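Complement factor MASP-3 (Homo sapiens, PDB 3DEM) probably acts as a serine protease of the complement system, its CUB1-EGF-CUB2 region carrying the calcium sites and the interaction sites for mannan-binding lectin and ficolins. Local coordinates at residues A[136-139]-A[144-147]; A[158-163]-A[262-267]; A[179-184]-A[258-263]; A[207-212]-A[226-231]. One frame throughout, in Å; residues are numbered along the deposited sequence.

Contact 1 (A[136-139]-A[144-147]); sequences HYCH and GYYC. With CA (calcium ion), chain D.
His139 and Tyr146 face each other as an antiparallel hydrogen-bonded pair, joined by two backbone bonds: His139 N gives its hydrogen to Tyr146 O at 2.8 Å, and Tyr146 N returns one to His139 O at 3.0 Å. Next to them Cys138 and Cys147 form a non-hydrogen-bonded pair, with Cys147 CA in a CA-H...O contact to Tyr137 O at 3.2 Å.

On the face that carries His139 and Tyr146 the two rings meet. His139 CB sits over the Tyr146 ring as a CH-pi contact, 3.8 Å from the ring centroid, while the two rings, tilted by only 20°, are slid apart and barely overlap. Tyr146 CG lies between its backbone N and carbonyl carbon (chi1 66°), which brings the ring across to the histidine. Cys138 SG lies oblique to the Tyr145 ring, 3.8 Å from Tyr145 CD1, a sulfur-aromatic contact; Cys138 is disulfide-bonded to Cys124 and Cys147 to Cys134.

Gly144 O binds a calcium ion at 2.6 Å, in the site completed by Asp120, Val121, Glu123, Asn140, Tyr141 and a water in this calcium-binding EGF domain. Strands 137-141 and 144-148 make the hairpin, and the second subunit packs on its His139-Tyr146 face, where its Tyr42 hydrogen-bonds His139 ND1.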
loop_
_atom_site.group_PDB
_atom_site.type_symbol
_atom_site.label_atom_id
_atom_site.label_comp_id
_atom_site.label_asym_id
_atom_site.label_seq_id
_atom_site.Cartn_x
_atom_site.Cartn_y
_atom_site.Cartn_z
ATOM N N HIS A 136 12.105 4.958 -19.345
ATOM C CA HIS A 136 12.698 3.667 -18.989
ATOM C C HIS A 136 12.033 3.038 -17.762
ATOM O O HIS A 136 11.128 2.214 -17.897
ATOM C CB HIS A 136 14.212 3.784 -18.768
ATOM C CG HIS A 136 14.990 4.056 -20.017
ATOM N ND1 HIS A 136 16.346 4.307 -20.009
ATOM C CD2 HIS A 136 14.604 4.127 -21.311
ATOM C CE1 HIS A 136 16.764 4.512 -21.244
ATOM N NE2 HIS A 136 15.726 4.411 -22.054
ATOM N N TYR A 137 12.475 3.434 -16.569
ATOM C CA TYR A 137 11.957 2.858 -15.329
ATOM C C TYR A 137 10.990 3.786 -14.599
ATOM O O TYR A 137 11.224 4.991 -14.497
ATOM C CB TYR A 137 13.102 2.503 -14.382
ATOM C CG TYR A 137 14.138 1.568 -14.957
ATOM C CD1 TYR A 137 13.792 0.289 -15.374
ATOM C CD2 TYR A 137 15.471 1.953 -15.058
ATOM C CE1 TYR A 137 14.750 -0.582 -15.894
ATOM C CE2 TYR A 137 16.428 1.102 -15.575
ATOM C CZ TYR A 137 16.063 -0.165 -15.991
ATOM O OH TYR A 137 17.016 -1.018 -16.496
ATOM N N CYS A 138 9.910 3.208 -14.082
ATOM C CA CYS A 138 8.994 3.919 -13.199
ATOM C C CYS A 138 9.102 3.328 -11.794
ATOM O O CYS A 138 9.141 2.114 -11.635
ATOM C CB CYS A 138 7.554 3.800 -13.708
ATOM S SG CYS A 138 6.323 4.766 -12.776
ATOM N N HIS A 139 9.162 4.189 -10.781
ATOM C CA HIS A 139 9.257 3.743 -9.391
ATOM C C HIS A 139 8.094 4.318 -8.593
ATOM O O HIS A 139 7.928 5.536 -8.495
ATOM C CB HIS A 139 10.582 4.180 -8.760
ATOM C CG HIS A 139 11.794 3.781 -9.546
ATOM N ND1 HIS A 139 12.463 2.595 -9.331
ATOM C CD2 HIS A 139 12.458 4.413 -10.544
ATOM C CE1 HIS A 139 13.485 2.513 -10.163
ATOM N NE2 HIS A 139 13.504 3.602 -10.911
ATOM N N GLY A 144 3.255 9.305 -4.300
ATOM C CA GLY A 144 3.796 9.776 -5.574
ATOM C C GLY A 144 4.512 8.710 -6.380
ATOM O O GLY A 144 4.298 7.519 -6.181
ATOM N N TYR A 145 5.355 9.150 -7.310
ATOM C CA TYR A 145 6.191 8.254 -8.108
ATOM C C TYR A 145 7.315 9.071 -8.737
ATOM O O TYR A 145 7.293 10.297 -8.685
ATOM C CB TYR A 145 5.363 7.557 -9.196
ATOM C CG TYR A 145 5.040 8.439 -10.383
ATOM C CD1 TYR A 145 5.768 8.345 -11.561
ATOM C CD2 TYR A 145 4.013 9.373 -10.321
ATOM C CE1 TYR A 145 5.484 9.156 -12.649
ATOM C CE2 TYR A 145 3.716 10.186 -11.404
ATOM C CZ TYR A 145 4.456 10.075 -12.563
ATOM O OH TYR A 145 4.162 10.882 -13.636
ATOM N N TYR A 146 8.302 8.393 -9.311
ATOM C CA TYR A 146 9.351 9.065 -10.078
ATOM C C TYR A 146 9.918 8.135 -11.142
ATOM O O TYR A 146 9.699 6.924 -11.096
ATOM C CB TYR A 146 10.464 9.600 -9.168
ATOM C CG TYR A 146 11.266 8.535 -8.452
ATOM C CD1 TYR A 146 12.421 8.002 -9.023
ATOM C CD2 TYR A 146 10.879 8.072 -7.200
ATOM C CE1 TYR A 146 13.161 7.030 -8.370
ATOM C CE2 TYR A 146 11.607 7.097 -6.536
ATOM C CZ TYR A 146 12.749 6.580 -7.125
ATOM O OH TYR A 146 13.475 5.616 -6.459
ATOM N N CYS A 147 10.641 8.712 -12.098
ATOM C CA CYS A 147 11.271 7.954 -13.170
ATOM C C CYS A 147 12.780 7.880 -12.960
ATOM O O CYS A 147 13.369 8.738 -12.303
ATOM C CB CYS A 147 10.990 8.605 -14.529
ATOM S SG CYS A 147 9.252 8.978 -14.900
HETATM CA CA CA D . 2.156 6.088 -5.766
HETATM O O HOH W 1 0.861 8.069 -5.457
#

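Contact 2 (A[158-163]-A[262-267]); sequences DNRTCR and SDNSGE. With CA (calcium ion), chain F; NAG (2-acetamido-2-deoxy-beta-D-glucopyranose), chain C.
Thr161 lays its methyl, CG2, against Asn264, 3.6 Å from the backbone O and 4.1 Å from CB of that residue. Arg160 joins from beside it: the chain bends at chi3 (55°) and brings NH2 to 3.6 Å from Asn264 ND2, which lies at the edge of the guanidinium with the amide plane turned 69° from it. No hydrogen bond links the two segments; these two nitrogens, both donors, only lie near each other, and the closest of the remaining contacts is that of the threonine methyl.

The threonine is itself positioned by Asp158, whose carboxylate accepts three hydrogen bonds from the turn. Asp158 OD1 accepts from both Arg160 N and Thr161 N on the same face of its plane, an Asx turn extended to an Asx motif, while OD2 takes the Thr161 hydroxyl on its syn lone pair at 2.7 Å. Thr161 OG1 also hydrogen-bonds Ser190.

These residues form part of the junction between the EGF-like domain and the second CUB domain, where the 158-163 turn meets the calcium-binding loop 262-267. In that loop Asp263 OD1 and Ser265 O bind calcium at 2.4 and 2.3 Å, with two waters; Glu216 and Asp226 complete the site. Asp263 OD1 also accepts from Ser265 N in a second Asx turn. In the EGF turn, Asn159 ND2 carries an N-linked sugar, bonded to C1 of the N-acetylglucosamine.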
loop_
_atom_site.group_PDB
_atom_site.type_symbol
_atom_site.label_atom_id
_atom_site.label_comp_id
_atom_site.label_asym_id
_atom_site.label_seq_id
_atom_site.Cartn_x
_atom_site.Cartn_y
_atom_site.Cartn_z
ATOM N N ASP A 158 12.783 17.012 -18.079
ATOM C CA ASP A 158 11.352 16.746 -17.978
ATOM C C ASP A 158 11.076 15.695 -16.901
ATOM O O ASP A 158 9.923 15.354 -16.635
ATOM C CB ASP A 158 10.780 16.309 -19.334
ATOM C CG ASP A 158 11.461 15.061 -19.891
ATOM O OD1 ASP A 158 12.222 14.395 -19.156
ATOM O OD2 ASP A 158 11.227 14.746 -21.078
ATOM N N ASN A 159 12.148 15.192 -16.293
ATOM C CA ASN A 159 12.068 14.202 -15.221
ATOM C C ASN A 159 11.486 12.880 -15.691
ATOM O O ASN A 159 11.011 12.084 -14.893
ATOM C CB ASN A 159 11.245 14.738 -14.046
ATOM C CG ASN A 159 11.934 15.878 -13.327
ATOM O OD1 ASN A 159 13.154 15.880 -13.167
ATOM N ND2 ASN A 159 11.153 16.856 -12.892
ATOM N N ARG A 160 11.546 12.637 -16.992
ATOM C CA ARG A 160 10.782 11.548 -17.570
ATOM C C ARG A 160 11.555 10.782 -18.640
ATOM O O ARG A 160 11.653 9.557 -18.584
ATOM C CB ARG A 160 9.483 12.111 -18.144
ATOM C CG ARG A 160 8.503 11.078 -18.611
ATOM C CD ARG A 160 7.169 11.726 -18.946
ATOM N NE ARG A 160 7.298 12.807 -19.918
ATOM C CZ ARG A 160 7.356 12.623 -21.234
ATOM N NH1 ARG A 160 7.304 11.394 -21.729
ATOM N NH2 ARG A 160 7.469 13.665 -22.058
ATOM N N THR A 161 12.100 11.499 -19.618
ATOM C CA THR A 161 12.830 10.845 -20.697
ATOM C C THR A 161 14.320 10.692 -20.399
ATOM O O THR A 161 14.875 11.387 -19.544
ATOM C CB THR A 161 12.604 11.540 -22.060
ATOM O OG1 THR A 161 13.032 12.902 -21.989
ATOM C CG2 THR A 161 11.137 11.496 -22.436
ATOM N N CYS A 162 14.954 9.768 -21.113
ATOM C CA CYS A 162 16.325 9.382 -20.830
ATOM C C CYS A 162 17.255 9.666 -22.011
ATOM O O CYS A 162 17.208 8.971 -23.029
ATOM C CB CYS A 162 16.360 7.899 -20.469
ATOM S SG CYS A 162 15.385 7.480 -18.997
ATOM N N ARG A 163 18.095 10.687 -21.867
ATOM C CA ARG A 163 19.022 11.091 -22.922
ATOM C C ARG A 163 20.402 10.492 -22.686
ATOM O O ARG A 163 20.622 9.817 -21.688
ATOM C CB ARG A 163 19.118 12.622 -22.998
ATOM C CG ARG A 163 19.777 13.280 -21.791
ATOM C CD ARG A 163 20.103 14.744 -22.072
ATOM N NE ARG A 163 20.934 15.333 -21.023
ATOM C CZ ARG A 163 22.262 15.253 -20.985
ATOM N NH1 ARG A 163 22.918 14.606 -21.943
ATOM N NH2 ARG A 163 22.936 15.822 -19.989
ATOM N N SER A 262 17.262 14.669 -31.285
ATOM C CA SER A 262 16.092 13.825 -31.046
ATOM C C SER A 262 15.180 14.436 -29.984
ATOM O O SER A 262 15.655 14.951 -28.972
ATOM C CB SER A 262 16.499 12.392 -30.669
ATOM O OG SER A 262 17.102 12.328 -29.388
ATOM N N ASP A 263 13.871 14.378 -30.219
ATOM C CA ASP A 263 12.910 14.942 -29.277
ATOM C C ASP A 263 12.476 13.939 -28.203
ATOM O O ASP A 263 13.073 12.874 -28.064
ATOM C CB ASP A 263 11.700 15.546 -30.001
ATOM C CG ASP A 263 10.773 14.492 -30.595
ATOM O OD1 ASP A 263 11.052 13.285 -30.457
ATOM O OD2 ASP A 263 9.755 14.877 -31.203
ATOM N N ASN A 264 11.431 14.289 -27.455
ATOM C CA ASN A 264 11.029 13.527 -26.279
ATOM C C ASN A 264 10.110 12.328 -26.551
ATOM O O ASN A 264 9.498 11.787 -25.627
ATOM C CB ASN A 264 10.397 14.456 -25.238
ATOM C CG ASN A 264 9.030 14.979 -25.662
ATOM O OD1 ASN A 264 8.516 14.630 -26.727
ATOM N ND2 ASN A 264 8.432 15.814 -24.820
ATOM N N SER A 265 10.035 11.896 -27.808
ATOM C CA SER A 265 9.051 10.888 -28.196
ATOM C C SER A 265 9.506 10.015 -29.371
ATOM O O SER A 265 10.241 10.474 -30.240
ATOM C CB SER A 265 7.715 11.573 -28.515
ATOM O OG SER A 265 6.755 10.634 -28.948
ATOM N N GLY A 266 9.087 8.750 -29.379
ATOM C CA GLY A 266 9.353 7.852 -30.509
ATOM C C GLY A 266 10.366 6.745 -30.256
ATOM O O GLY A 266 11.122 6.790 -29.283
ATOM N N GLU A 267 10.384 5.743 -31.136
ATOM C CA GLU A 267 11.296 4.602 -30.990
ATOM C C GLU A 267 12.073 4.288 -32.272
ATOM O O GLU A 267 12.506 3.155 -32.485
ATOM C CB GLU A 267 10.536 3.350 -30.531
ATOM C CG GLU A 267 9.691 3.539 -29.272
ATOM C CD GLU A 267 10.530 3.811 -28.029
ATOM O OE1 GLU A 267 11.728 3.445 -28.011
ATOM O OE2 GLU A 267 9.982 4.390 -27.064
HETATM CA CA CA F . 11.548 11.386 -31.871
HETATM C C1 NAG C . 11.911 17.765 -12.064
HETATM C C2 NAG C . 10.628 18.597 -12.167
HETATM C C3 NAG C . 10.658 19.712 -11.130
HETATM C C4 NAG C . 10.704 19.003 -9.782
HETATM C C5 NAG C . 12.053 18.282 -9.735
HETATM C C6 NAG C . 12.364 17.667 -8.371
HETATM C C7 NAG C . 9.248 19.185 -14.077
HETATM C C8 NAG C . 9.203 19.791 -15.452
HETATM N N2 NAG C . 10.452 19.118 -13.510
HETATM O O3 NAG C . 9.542 20.575 -11.229
HETATM O O4 NAG C . 10.519 19.916 -8.716
HETATM O O5 NAG C . 12.092 17.271 -10.740
HETATM O O6 NAG C . 13.554 16.906 -8.502
HETATM O O7 NAG C . 8.219 18.784 -13.524
HETATM O O HOH W 2 13.278 11.007 -30.259
HETATM O O HOH W 3 11.888 9.081 -32.435
#

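Contact 3 (A[179-184]-A[258-263]); sequences TSPDFP and ILFHSD. With CA (calcium ion), chain F.
Ser180 and Phe260 meet inside the second CUB domain, a beta sandwich of two antiparallel sheets, where the loop leaving strand 175-179 passes beside strand 255-261. The tight part is small. Ser180 CB lies 3.9 Å from Phe260 CE2, approaching the ring obliquely, and Pro181 CD stands at the ring edge, near its plane, 4.3 Å from CD2. With CG anti to the backbone N (chi1 -180°), the Phe260 ring is directed to the loop. Trp271 and Tyr187 meet the same ring edge-to-face, and Ile228 also packs against Phe260, so aromatic and aliphatic side chains surround it together with the loop.

Ser180 OG is hydrogen-bonded to Trp271 N, while its CB touches the ring.

Beyond this patch the two segments diverge. Asp182, third residue of the type II beta turn from Ser180 to Phe183, is exposed to solvent, while Phe183 and Pro184 are partly exposed and make no contact with 258-263. Pro184 follows a cis peptide bond, and its CB lies over the centre of the Phe183 ring. After Phe260 the chain runs on to the calcium loop, where Asp263 O accepts from a calcium-bound water.

The turn is closed at Ser180 O, which accepts two hydrogen bonds from opposite faces of its plane: Phe183 N at 3.1 Å, and Thr179 OG1 from above that plane at 2.8 Å.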
loop_
_atom_site.group_PDB
_atom_site.type_symbol
_atom_site.label_atom_id
_atom_site.label_comp_id
_atom_site.label_asym_id
_atom_site.label_seq_id
_atom_site.Cartn_x
_atom_site.Cartn_y
_atom_site.Cartn_z
ATOM N N THR A 179 27.406 6.530 -36.264
ATOM C CA THR A 179 26.010 6.111 -36.150
ATOM C C THR A 179 25.292 6.892 -35.056
ATOM O O THR A 179 25.927 7.511 -34.197
ATOM C CB THR A 179 25.863 4.596 -35.818
ATOM O OG1 THR A 179 26.140 4.372 -34.426
ATOM C CG2 THR A 179 26.778 3.709 -36.689
ATOM N N SER A 180 23.962 6.861 -35.096
ATOM C CA SER A 180 23.158 7.293 -33.969
ATOM C C SER A 180 23.453 6.379 -32.775
ATOM O O SER A 180 23.869 5.238 -32.953
ATOM C CB SER A 180 21.675 7.239 -34.337
ATOM O OG SER A 180 21.319 5.953 -34.820
ATOM N N PRO A 181 23.260 6.883 -31.547
ATOM C CA PRO A 181 23.595 6.063 -30.378
ATOM C C PRO A 181 22.800 4.759 -30.325
ATOM O O PRO A 181 21.584 4.766 -30.527
ATOM C CB PRO A 181 23.230 6.970 -29.194
ATOM C CG PRO A 181 23.225 8.355 -29.760
ATOM C CD PRO A 181 22.753 8.213 -31.165
ATOM N N ASP A 182 23.497 3.654 -30.075
ATOM C CA ASP A 182 22.879 2.327 -29.956
ATOM C C ASP A 182 22.313 1.770 -31.280
ATOM O O ASP A 182 21.614 0.758 -31.280
ATOM C CB ASP A 182 21.802 2.323 -28.856
ATOM C CG ASP A 182 21.701 0.981 -28.140
ATOM O OD1 ASP A 182 22.589 0.119 -28.340
ATOM O OD2 ASP A 182 20.730 0.781 -27.373
ATOM N N PHE A 183 22.624 2.425 -32.401
ATOM C CA PHE A 183 22.206 1.938 -33.721
ATOM C C PHE A 183 22.498 0.449 -33.876
ATOM O O PHE A 183 23.577 -0.007 -33.496
ATOM C CB PHE A 183 22.924 2.717 -34.835
ATOM C CG PHE A 183 22.592 2.236 -36.230
ATOM C CD1 PHE A 183 21.493 2.748 -36.910
ATOM C CD2 PHE A 183 23.376 1.275 -36.858
ATOM C CE1 PHE A 183 21.172 2.314 -38.187
ATOM C CE2 PHE A 183 23.064 0.828 -38.143
ATOM C CZ PHE A 183 21.956 1.362 -38.811
ATOM N N PRO A 184 21.552 -0.315 -34.459
ATOM C CA PRO A 184 20.249 0.106 -34.969
ATOM C C PRO A 184 19.092 -0.095 -33.978
ATOM O O PRO A 184 17.942 -0.249 -34.390
ATOM C CB PRO A 184 20.058 -0.814 -36.174
ATOM C CG PRO A 184 20.716 -2.120 -35.729
ATOM C CD PRO A 184 21.780 -1.754 -34.698
ATOM N N ILE A 258 28.411 16.842 -37.881
ATOM C CA ILE A 258 27.106 16.215 -37.972
ATOM C C ILE A 258 26.388 16.446 -36.648
ATOM O O ILE A 258 26.882 16.066 -35.579
ATOM C CB ILE A 258 27.220 14.705 -38.252
ATOM C CG1 ILE A 258 27.965 14.461 -39.570
ATOM C CG2 ILE A 258 25.842 14.060 -38.301
ATOM C CD1 ILE A 258 28.783 13.196 -39.579
ATOM N N LEU A 259 25.231 17.094 -36.726
ATOM C CA LEU A 259 24.383 17.295 -35.569
ATOM C C LEU A 259 23.151 16.403 -35.680
ATOM O O LEU A 259 22.443 16.427 -36.693
ATOM C CB LEU A 259 23.970 18.766 -35.446
ATOM C CG LEU A 259 23.046 19.129 -34.271
ATOM C CD1 LEU A 259 23.279 20.551 -33.775
ATOM C CD2 LEU A 259 21.578 18.930 -34.634
ATOM N N PHE A 260 22.916 15.606 -34.644
ATOM C CA PHE A 260 21.732 14.767 -34.577
ATOM C C PHE A 260 20.867 15.159 -33.389
ATOM O O PHE A 260 21.292 15.054 -32.242
ATOM C CB PHE A 260 22.107 13.281 -34.504
ATOM C CG PHE A 260 20.920 12.356 -34.434
ATOM C CD1 PHE A 260 19.853 12.506 -35.315
ATOM C CD2 PHE A 260 20.875 11.327 -33.499
ATOM C CE1 PHE A 260 18.754 11.655 -35.255
ATOM C CE2 PHE A 260 19.784 10.469 -33.432
ATOM C CZ PHE A 260 18.720 10.634 -34.314
ATOM N N HIS A 261 19.656 15.618 -33.675
ATOM C CA HIS A 261 18.731 16.057 -32.635
ATOM C C HIS A 261 17.585 15.063 -32.513
ATOM O O HIS A 261 17.012 14.654 -33.518
ATOM C CB HIS A 261 18.176 17.449 -32.970
ATOM C CG HIS A 261 17.209 17.987 -31.954
ATOM N ND1 HIS A 261 15.847 17.785 -32.039
ATOM C CD2 HIS A 261 17.407 18.736 -30.844
ATOM C CE1 HIS A 261 15.251 18.372 -31.016
ATOM N NE2 HIS A 261 16.175 18.958 -30.276
ATOM N N SER A 262 17.262 14.669 -31.285
ATOM C CA SER A 262 16.092 13.825 -31.046
ATOM C C SER A 262 15.180 14.436 -29.984
ATOM O O SER A 262 15.655 14.951 -28.972
ATOM C CB SER A 262 16.499 12.392 -30.669
ATOM O OG SER A 262 17.102 12.328 -29.388
ATOM N N ASP A 263 13.871 14.378 -30.219
ATOM C CA ASP A 263 12.910 14.942 -29.277
ATOM C C ASP A 263 12.476 13.939 -28.203
ATOM O O ASP A 263 13.073 12.874 -28.064
ATOM C CB ASP A 263 11.700 15.546 -30.001
ATOM C CG ASP A 263 10.773 14.492 -30.595
ATOM O OD1 ASP A 263 11.052 13.285 -30.457
ATOM O OD2 ASP A 263 9.755 14.877 -31.203
HETATM CA CA CA F . 11.548 11.386 -31.871
HETATM O O HOH W 2 13.278 11.007 -30.259
HETATM O O HOH W 3 11.888 9.081 -32.435
#

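Contact 4 (A[207-212]-A[226-231]); sequences LQFEDI and DYIKIK. With CA (calcium ion), chain F.
The backbones of 207-212 and 226-231 stay well apart, the nearest CA atoms being 10.2 Å for Leu207 and Ile230 and 11.9 Å for Phe209 and Ile228, so side chains alone bridge the gap. Alternate residues of each strand point inward and meet in two pairs.

Leu207 and Ile230 reach toward each other tip to tip, with Leu207 CD1 3.9 Å from Ile230 CD1 and 4.0 Å from its CG2; the leucine methyl thus touches both branches of the isoleucine. In the second pair Ile228 CD1 comes obliquely to the Phe209 ring, 3.8 Å from CE1 and 4.0 Å from CZ. With CG1 anti to the carbonyl carbon (chi1 -66°) and CD1 extended beyond it (chi2 178°), Ile228 brings this terminal methyl to the ring. The contact is wholly apolar, and no hydrogen bond crosses it.

At the start of the second segment, Asp226 holds the calcium ion through both carboxylate oxygens, OD2 at 2.3 Å and OD1 at 2.8 Å.

Strand 205-209 belongs to one sheet of the CUB sandwich, and strand 227-232 to the other. Leu273 of strand 272-277 packs on Leu207 and Phe209, while in strand 255-261 Ile258 and Phe260 touch Ile228, and Val256 touches Ile230.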
loop_
_atom_site.group_PDB
_atom_site.type_symbol
_atom_site.label_atom_id
_atom_site.label_comp_id
_atom_site.label_asym_id
_atom_site.label_seq_id
_atom_site.Cartn_x
_atom_site.Cartn_y
_atom_site.Cartn_z
ATOM N N LEU A 207 30.667 11.588 -47.645
ATOM C CA LEU A 207 29.772 10.944 -46.692
ATOM C C LEU A 207 28.822 10.028 -47.427
ATOM O O LEU A 207 28.351 10.348 -48.516
ATOM C CB LEU A 207 28.959 11.976 -45.912
ATOM C CG LEU A 207 29.711 13.026 -45.093
ATOM C CD1 LEU A 207 28.740 14.072 -44.565
ATOM C CD2 LEU A 207 30.480 12.379 -43.950
ATOM N N GLN A 208 28.528 8.891 -46.815
ATOM C CA GLN A 208 27.697 7.890 -47.447
ATOM C C GLN A 208 26.880 7.103 -46.421
ATOM O O GLN A 208 27.432 6.352 -45.623
ATOM C CB GLN A 208 28.586 6.960 -48.256
ATOM C CG GLN A 208 27.868 5.786 -48.821
ATOM C CD GLN A 208 28.575 5.232 -50.027
ATOM O OE1 GLN A 208 29.817 5.188 -50.072
ATOM N NE2 GLN A 208 27.792 4.812 -51.035
ATOM N N PHE A 209 25.565 7.287 -46.437
ATOM C CA PHE A 209 24.690 6.557 -45.528
ATOM C C PHE A 209 24.537 5.107 -45.967
ATOM O O PHE A 209 24.581 4.787 -47.165
ATOM C CB PHE A 209 23.326 7.249 -45.401
ATOM C CG PHE A 209 23.373 8.516 -44.598
ATOM C CD1 PHE A 209 23.142 8.488 -43.228
ATOM C CD2 PHE A 209 23.680 9.731 -45.200
ATOM C CE1 PHE A 209 23.200 9.657 -42.469
ATOM C CE2 PHE A 209 23.741 10.904 -44.450
ATOM C CZ PHE A 209 23.500 10.863 -43.083
ATOM N N GLU A 210 24.381 4.223 -44.991
ATOM C CA GLU A 210 24.201 2.808 -45.289
ATOM C C GLU A 210 23.316 2.108 -44.261
ATOM O O GLU A 210 23.063 2.637 -43.178
ATOM C CB GLU A 210 25.562 2.115 -45.415
ATOM C CG GLU A 210 26.465 2.354 -44.233
ATOM C CD GLU A 210 27.947 2.104 -44.525
ATOM O OE1 GLU A 210 28.374 2.176 -45.701
ATOM O OE2 GLU A 210 28.696 1.848 -43.559
ATOM N N ASP A 211 22.853 0.917 -44.623
ATOM C CA ASP A 211 21.921 0.122 -43.811
ATOM C C ASP A 211 20.634 0.886 -43.479
ATOM O O ASP A 211 20.199 1.737 -44.252
ATOM C CB ASP A 211 22.608 -0.388 -42.544
ATOM C CG ASP A 211 23.838 -1.228 -42.844
ATOM O OD1 ASP A 211 23.901 -1.854 -43.926
ATOM O OD2 ASP A 211 24.745 -1.260 -41.987
ATOM N N ILE A 212 20.034 0.576 -42.332
ATOM C CA ILE A 212 18.769 1.193 -41.919
ATOM C C ILE A 212 18.890 2.703 -41.743
ATOM O O ILE A 212 19.848 3.193 -41.150
ATOM C CB ILE A 212 18.233 0.576 -40.596
ATOM C CG1 ILE A 212 17.691 -0.832 -40.835
ATOM C CG2 ILE A 212 17.137 1.434 -40.004
ATOM C CD1 ILE A 212 17.627 -1.676 -39.571
ATOM N N ASP A 226 12.782 15.075 -35.074
ATOM C CA ASP A 226 14.182 14.672 -35.035
ATOM C C ASP A 226 14.837 15.016 -36.372
ATOM O O ASP A 226 14.151 15.166 -37.381
ATOM C CB ASP A 226 14.303 13.168 -34.793
ATOM C CG ASP A 226 13.460 12.687 -33.616
ATOM O OD1 ASP A 226 13.173 13.481 -32.688
ATOM O OD2 ASP A 226 13.091 11.495 -33.620
ATOM N N TYR A 227 16.162 15.127 -36.387
ATOM C CA TYR A 227 16.847 15.476 -37.621
ATOM C C TYR A 227 18.363 15.414 -37.536
ATOM O O TYR A 227 18.953 15.468 -36.452
ATOM C CB TYR A 227 16.431 16.873 -38.085
ATOM C CG TYR A 227 16.654 17.949 -37.040
ATOM C CD1 TYR A 227 17.894 18.552 -36.894
ATOM C CD2 TYR A 227 15.622 18.358 -36.196
ATOM C CE1 TYR A 227 18.105 19.531 -35.944
ATOM C CE2 TYR A 227 15.827 19.344 -35.239
ATOM C CZ TYR A 227 17.076 19.924 -35.120
ATOM O OH TYR A 227 17.299 20.904 -34.173
ATOM N N ILE A 228 18.977 15.294 -38.709
ATOM C CA ILE A 228 20.401 15.471 -38.878
ATOM C C ILE A 228 20.628 16.780 -39.622
ATOM O O ILE A 228 19.938 17.074 -40.603
ATOM C CB ILE A 228 21.006 14.337 -39.739
ATOM C CG1 ILE A 228 20.915 12.994 -39.020
ATOM C CG2 ILE A 228 22.459 14.644 -40.097
ATOM C CD1 ILE A 228 21.444 11.836 -39.841
ATOM N N LYS A 229 21.577 17.569 -39.132
ATOM C CA LYS A 229 22.120 18.688 -39.876
ATOM C C LYS A 229 23.608 18.402 -40.061
ATOM O O LYS A 229 24.258 17.828 -39.179
ATOM C CB LYS A 229 21.964 19.994 -39.101
ATOM C CG LYS A 229 20.566 20.587 -39.085
ATOM C CD LYS A 229 20.482 21.685 -38.015
ATOM C CE LYS A 229 19.169 22.461 -38.070
ATOM N NZ LYS A 229 19.164 23.613 -37.104
ATOM N N ILE A 230 24.144 18.807 -41.201
ATOM C CA ILE A 230 25.554 18.612 -41.478
ATOM C C ILE A 230 26.175 19.935 -41.887
ATOM O O ILE A 230 25.848 20.482 -42.940
ATOM C CB ILE A 230 25.768 17.583 -42.596
ATOM C CG1 ILE A 230 25.142 16.234 -42.209
ATOM C CG2 ILE A 230 27.254 17.452 -42.910
ATOM C CD1 ILE A 230 25.230 15.176 -43.294
ATOM N N LYS A 231 27.062 20.455 -41.045
ATOM C CA LYS A 231 27.744 21.698 -41.365
ATOM C C LYS A 231 29.100 21.452 -42.020
ATOM O O LYS A 231 29.979 20.809 -41.443
ATOM C CB LYS A 231 27.903 22.595 -40.132
ATOM C CG LYS A 231 28.592 23.911 -40.450
ATOM C CD LYS A 231 28.461 24.930 -39.331
ATOM C CE LYS A 231 29.044 26.264 -39.757
ATOM N NZ LYS A 231 29.098 27.247 -38.647
HETATM CA CA CA F . 11.548 11.386 -31.871
HETATM O O HOH W 2 13.278 11.007 -30.259
HETATM O O HOH W 3 11.888 9.081 -32.435
#

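Contacts 3 and 4 are buried in the second CUB domain and both reach the sheet in which strands 255-261 and 227-232 are neighbours. Contact 4 joins the two sheets through methyl groups and a phenyl ring, whereas contact 3 sets a loop against an aromatic ring. Contact 2, partly buried, shares Ser262 and Asp263 with contact 3 and bridges the domains with no hydrogen bond between its two segments. Its calcium ion is common to contacts 2, 3 and 4, Asp226 and Asp263 supplying ligands from different segments. Contact 1, also partly buried, is the one with backbone pairing across its segments; it supplies Gly144 O to a separate calcium ion and touches contact 2 through His136 on Cys162 and Cys147 on Asn159.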